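Long-range contact in mandelate racemase / muconate lactonizing enzyme, C-terminal domain protein (Pseudovibrio sp. JE062, PDB 4JHM), which belongs to the enolase superfamily, with an enolase-type N-terminal domain and a TIM-barrel C-terminal domain: residues Phe161-Asp175 and Ile191-Gln205. Sequence-based numbering, arbitrary orientation.
Sequences FTAIKLHCYCVYDKD and IRFMLDTAGFYTPEQ
D196 and H167 extend side by side from neighbouring parallel strands, 163-167 and 192-196. The D196 carboxylate lies at the edge of the imidazole, with the two planes 48° apart. H167 NE2 gives a weak, bent bond to D196 OD2 at 3.3 Å, while ND1 binds the carbonyl of T140. A chi1 of 180° swings the D196 carboxylate away from its own N, and D196 OD1 accepts from A198 N at 2.7 Å, an Asx turn. K165 is on the same face, and its NZ is salt-bridged to E324 and E222. Nearer the backbone, K165 CB and the CB of selenomethionine M194 meet at 3.8 Å, their side chains crossing at about a right angle. The other face is apolar. I164 runs alongside F193, with I164 CB 4.1 Å from F193 CD1, and helix 149-159 packs on I164. Five backbone bonds, from R192 N to T162 O through D196 N to L166 O, join the strands.

Past the strand ends, Y172 and Y201 form an offset edge-to-face pair, the edge of Y172 toward the face of Y201, planes at 86°. Q205 CB lies over a face of the Y172 ring, and the amide, turned nearly parallel to the ring, has OE1 3.5 Å from Y172 CB. T202 and Q205 form a capping box on helix 203-215. The contact closes a beta-alpha-beta unit of the barrel. Its chemistry is divided: I164, L166, F193 and L195 make one face apolar, whereas K165, H167 and D196 make the other polar and buried.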
# COMPACT_ATOMS: atom_id res chain seq x y z
N PHE A 161 41.74 17.89 8.94
CA PHE A 161 40.52 17.25 8.47
C PHE A 161 39.72 16.63 9.61
O PHE A 161 40.28 16.02 10.52
CB PHE A 161 40.83 16.17 7.43
CG PHE A 161 41.13 16.71 6.05
CD1 PHE A 161 40.15 17.37 5.33
CD2 PHE A 161 42.37 16.53 5.47
CE1 PHE A 161 40.41 17.85 4.06
CE2 PHE A 161 42.64 17.00 4.21
CZ PHE A 161 41.66 17.67 3.50
N THR A 162 38.41 16.78 9.53
CA THR A 162 37.49 16.33 10.57
C THR A 162 36.78 15.03 10.19
O THR A 162 36.09 14.43 11.00
CB THR A 162 36.41 17.40 10.79
OG1 THR A 162 36.08 18.01 9.53
CG2 THR A 162 36.91 18.47 11.76
N ALA A 163 36.96 14.61 8.94
CA ALA A 163 36.26 13.45 8.42
C ALA A 163 37.02 12.87 7.23
O ALA A 163 37.65 13.60 6.47
CB ALA A 163 34.85 13.84 8.00
N ILE A 164 36.95 11.55 7.08
CA ILE A 164 37.62 10.88 5.99
C ILE A 164 36.69 9.88 5.31
O ILE A 164 36.14 9.00 5.97
CB ILE A 164 38.86 10.14 6.49
CG1 ILE A 164 39.85 11.12 7.11
CG2 ILE A 164 39.51 9.37 5.34
CD1 ILE A 164 41.10 10.47 7.66
N LYS A 165 36.51 10.02 4.00
CA LYS A 165 35.80 9.02 3.23
C LYS A 165 36.82 8.15 2.51
O LYS A 165 37.45 8.58 1.54
CB LYS A 165 34.83 9.63 2.21
CG LYS A 165 34.19 8.58 1.32
CD LYS A 165 33.14 9.15 0.38
CE LYS A 165 33.76 9.79 -0.85
NZ LYS A 165 32.75 10.51 -1.67
N LEU A 166 36.97 6.93 3.00
CA LEU A 166 37.90 5.98 2.41
C LEU A 166 37.37 5.48 1.08
O LEU A 166 36.23 5.06 1.00
CB LEU A 166 38.07 4.78 3.34
CG LEU A 166 38.46 5.07 4.79
CD1 LEU A 166 38.16 3.86 5.65
CD2 LEU A 166 39.93 5.45 4.87
N HIS A 167 38.19 5.52 0.05
CA HIS A 167 37.92 4.71 -1.13
C HIS A 167 38.63 3.39 -0.90
O HIS A 167 39.75 3.36 -0.39
CB HIS A 167 38.38 5.39 -2.42
CG HIS A 167 37.42 6.41 -2.93
ND1 HIS A 167 37.66 7.76 -2.89
CD2 HIS A 167 36.18 6.27 -3.48
CE1 HIS A 167 36.63 8.41 -3.40
NE2 HIS A 167 35.72 7.53 -3.76
N CYS A 168 37.97 2.30 -1.26
CA CYS A 168 38.44 0.98 -0.88
C CYS A 168 38.55 0.04 -2.07
O CYS A 168 38.40 0.44 -3.22
CB CYS A 168 37.50 0.39 0.17
SG CYS A 168 35.80 0.18 -0.40
N TYR A 169 38.81 -1.23 -1.77
CA TYR A 169 38.98 -2.24 -2.79
C TYR A 169 37.65 -2.58 -3.47
O TYR A 169 37.63 -3.07 -4.59
CB TYR A 169 39.60 -3.49 -2.17
CG TYR A 169 40.87 -3.19 -1.39
CD1 TYR A 169 42.09 -3.09 -2.04
CD2 TYR A 169 40.84 -2.99 -0.02
CE1 TYR A 169 43.25 -2.80 -1.35
CE2 TYR A 169 42.00 -2.70 0.69
CZ TYR A 169 43.20 -2.61 0.02
OH TYR A 169 44.36 -2.32 0.70
N CYS A 170 36.55 -2.29 -2.78
CA CYS A 170 35.23 -2.62 -3.29
C CYS A 170 35.07 -4.13 -3.44
O CYS A 170 34.36 -4.62 -4.31
CB CYS A 170 34.97 -1.91 -4.62
SG CYS A 170 35.09 -0.11 -4.47
N VAL A 171 35.77 -4.84 -2.56
CA VAL A 171 35.66 -6.29 -2.43
C VAL A 171 35.46 -6.59 -0.94
O VAL A 171 36.41 -6.63 -0.16
CB VAL A 171 36.94 -6.99 -2.96
CG1 VAL A 171 36.92 -8.47 -2.63
CG2 VAL A 171 37.08 -6.76 -4.46
N TYR A 172 34.20 -6.78 -0.55
CA TYR A 172 33.83 -7.00 0.84
C TYR A 172 34.96 -7.59 1.70
O TYR A 172 35.29 -7.04 2.74
CB TYR A 172 32.60 -7.92 0.91
CG TYR A 172 32.11 -8.16 2.31
CD1 TYR A 172 31.69 -7.11 3.11
CD2 TYR A 172 32.06 -9.44 2.84
CE1 TYR A 172 31.24 -7.32 4.40
CE2 TYR A 172 31.61 -9.66 4.13
CZ TYR A 172 31.21 -8.60 4.90
OH TYR A 172 30.77 -8.82 6.18
N ASP A 173 35.56 -8.69 1.25
CA ASP A 173 36.57 -9.38 2.05
C ASP A 173 37.78 -8.51 2.39
O ASP A 173 38.16 -8.40 3.56
CB ASP A 173 37.03 -10.65 1.34
CG ASP A 173 35.89 -11.61 1.11
OD1 ASP A 173 35.31 -12.10 2.10
OD2 ASP A 173 35.58 -11.88 -0.08
N LYS A 174 38.37 -7.89 1.38
CA LYS A 174 39.51 -6.99 1.59
C LYS A 174 39.07 -5.71 2.32
O LYS A 174 39.78 -5.21 3.20
CB LYS A 174 40.18 -6.65 0.26
CG LYS A 174 40.79 -7.86 -0.43
CD LYS A 174 41.21 -7.56 -1.86
CE LYS A 174 42.48 -6.72 -1.91
NZ LYS A 174 42.89 -6.42 -3.31
N ASP A 175 37.90 -5.19 1.96
CA ASP A 175 37.36 -4.01 2.62
C ASP A 175 37.12 -4.23 4.11
O ASP A 175 37.19 -3.30 4.90
CB ASP A 175 36.06 -3.59 1.95
CG ASP A 175 36.27 -3.07 0.54
OD1 ASP A 175 37.43 -2.88 0.14
OD2 ASP A 175 35.26 -2.84 -0.16
N ILE A 191 37.35 11.44 14.75
CA ILE A 191 37.31 11.53 13.30
C ILE A 191 36.10 10.77 12.76
O ILE A 191 35.82 9.66 13.20
CB ILE A 191 38.58 10.94 12.66
CG1 ILE A 191 39.82 11.73 13.11
CG2 ILE A 191 38.47 10.98 11.14
CD1 ILE A 191 39.84 13.16 12.63
N ARG A 192 35.41 11.38 11.80
CA ARG A 192 34.24 10.77 11.17
C ARG A 192 34.66 10.01 9.92
O ARG A 192 35.31 10.57 9.04
CB ARG A 192 33.21 11.85 10.78
CG ARG A 192 32.70 12.70 11.94
CD ARG A 192 31.99 11.85 12.97
NE ARG A 192 30.96 11.00 12.36
CZ ARG A 192 30.39 9.96 12.97
NH1 ARG A 192 30.74 9.62 14.20
NH2 ARG A 192 29.47 9.26 12.33
N PHE A 193 34.28 8.73 9.82
CA PHE A 193 34.69 7.89 8.70
C PHE A 193 33.52 7.48 7.80
O PHE A 193 32.43 7.17 8.29
CB PHE A 193 35.40 6.64 9.20
CG PHE A 193 36.81 6.88 9.68
CD1 PHE A 193 37.87 6.93 8.79
CD2 PHE A 193 37.07 7.06 11.03
CE1 PHE A 193 39.16 7.15 9.24
CE2 PHE A 193 38.36 7.27 11.48
CZ PHE A 193 39.41 7.31 10.58
N MSE A 194 33.77 7.49 6.50
CA MSE A 194 32.79 7.08 5.49
C MSE A 194 33.43 6.08 4.57
O MSE A 194 34.66 5.99 4.50
CB MSE A 194 32.31 8.26 4.65
CG MSE A 194 31.59 9.32 5.47
SE MSE A 194 32.82 10.78 5.97
CE MSE A 194 31.83 12.28 5.17
N LEU A 195 32.61 5.33 3.85
CA LEU A 195 33.09 4.28 2.96
C LEU A 195 32.35 4.33 1.63
O LEU A 195 31.12 4.38 1.61
CB LEU A 195 32.88 2.93 3.62
CG LEU A 195 33.48 1.72 2.91
CD1 LEU A 195 34.99 1.84 2.84
CD2 LEU A 195 33.07 0.44 3.63
N ASP A 196 33.10 4.33 0.53
CA ASP A 196 32.51 4.27 -0.82
C ASP A 196 32.85 2.94 -1.49
O ASP A 196 34.02 2.67 -1.79
CB ASP A 196 33.01 5.45 -1.67
CG ASP A 196 32.43 5.44 -3.08
OD1 ASP A 196 31.77 4.45 -3.45
OD2 ASP A 196 32.64 6.41 -3.83
N THR A 197 31.84 2.10 -1.73
CA THR A 197 32.05 0.80 -2.34
C THR A 197 31.58 0.78 -3.81
O THR A 197 31.34 -0.29 -4.38
CB THR A 197 31.34 -0.33 -1.56
OG1 THR A 197 29.93 -0.07 -1.50
CG2 THR A 197 31.89 -0.43 -0.14
N ALA A 198 31.44 1.96 -4.39
CA ALA A 198 31.21 2.12 -5.83
C ALA A 198 30.21 1.13 -6.43
O ALA A 198 30.33 0.75 -7.58
CB ALA A 198 32.53 2.02 -6.56
N GLY A 199 29.23 0.71 -5.64
CA GLY A 199 28.14 -0.11 -6.14
C GLY A 199 28.47 -1.56 -6.44
O GLY A 199 27.63 -2.27 -6.98
N PHE A 200 29.66 -2.01 -6.08
CA PHE A 200 30.09 -3.35 -6.48
C PHE A 200 29.79 -4.48 -5.48
O PHE A 200 30.01 -5.64 -5.79
CB PHE A 200 31.58 -3.35 -6.85
CG PHE A 200 31.89 -2.53 -8.07
CD1 PHE A 200 30.92 -2.28 -9.04
CD2 PHE A 200 33.17 -2.02 -8.27
CE1 PHE A 200 31.20 -1.52 -10.16
CE2 PHE A 200 33.46 -1.27 -9.40
CZ PHE A 200 32.48 -1.02 -10.34
N TYR A 201 29.29 -4.15 -4.30
CA TYR A 201 28.94 -5.19 -3.31
C TYR A 201 27.67 -5.95 -3.70
O TYR A 201 26.92 -5.54 -4.59
CB TYR A 201 28.71 -4.57 -1.93
CG TYR A 201 29.95 -4.33 -1.10
CD1 TYR A 201 31.21 -4.22 -1.69
CD2 TYR A 201 29.85 -4.17 0.27
CE1 TYR A 201 32.33 -3.98 -0.92
CE2 TYR A 201 30.97 -3.91 1.04
CZ TYR A 201 32.20 -3.82 0.44
OH TYR A 201 33.31 -3.58 1.23
N THR A 202 27.44 -7.06 -3.01
CA THR A 202 26.20 -7.81 -3.14
C THR A 202 25.26 -7.41 -2.02
O THR A 202 25.70 -7.14 -0.91
CB THR A 202 26.46 -9.32 -3.02
OG1 THR A 202 26.72 -9.65 -1.65
CG2 THR A 202 27.64 -9.72 -3.87
N PRO A 203 23.95 -7.36 -2.31
CA PRO A 203 22.97 -7.01 -1.29
C PRO A 203 23.31 -7.54 0.11
O PRO A 203 23.24 -6.79 1.08
CB PRO A 203 21.70 -7.65 -1.82
CG PRO A 203 21.84 -7.55 -3.30
CD PRO A 203 23.32 -7.59 -3.61
N GLU A 204 23.68 -8.82 0.19
CA GLU A 204 24.02 -9.46 1.46
C GLU A 204 25.25 -8.82 2.09
O GLU A 204 25.29 -8.55 3.29
CB GLU A 204 24.26 -10.96 1.26
CG GLU A 204 23.06 -11.73 0.72
CD GLU A 204 22.78 -11.45 -0.76
OE1 GLU A 204 23.63 -10.84 -1.44
OE2 GLU A 204 21.69 -11.86 -1.24
N GLN A 205 26.27 -8.58 1.27
CA GLN A 205 27.48 -7.92 1.72
C GLN A 205 27.17 -6.49 2.16
O GLN A 205 27.66 -6.03 3.19
CB GLN A 205 28.54 -7.92 0.61
CG GLN A 205 29.11 -9.30 0.32
CD GLN A 205 29.87 -9.39 -1.00
OE1 GLN A 205 30.20 -8.38 -1.62
NE2 GLN A 205 30.15 -10.61 -1.42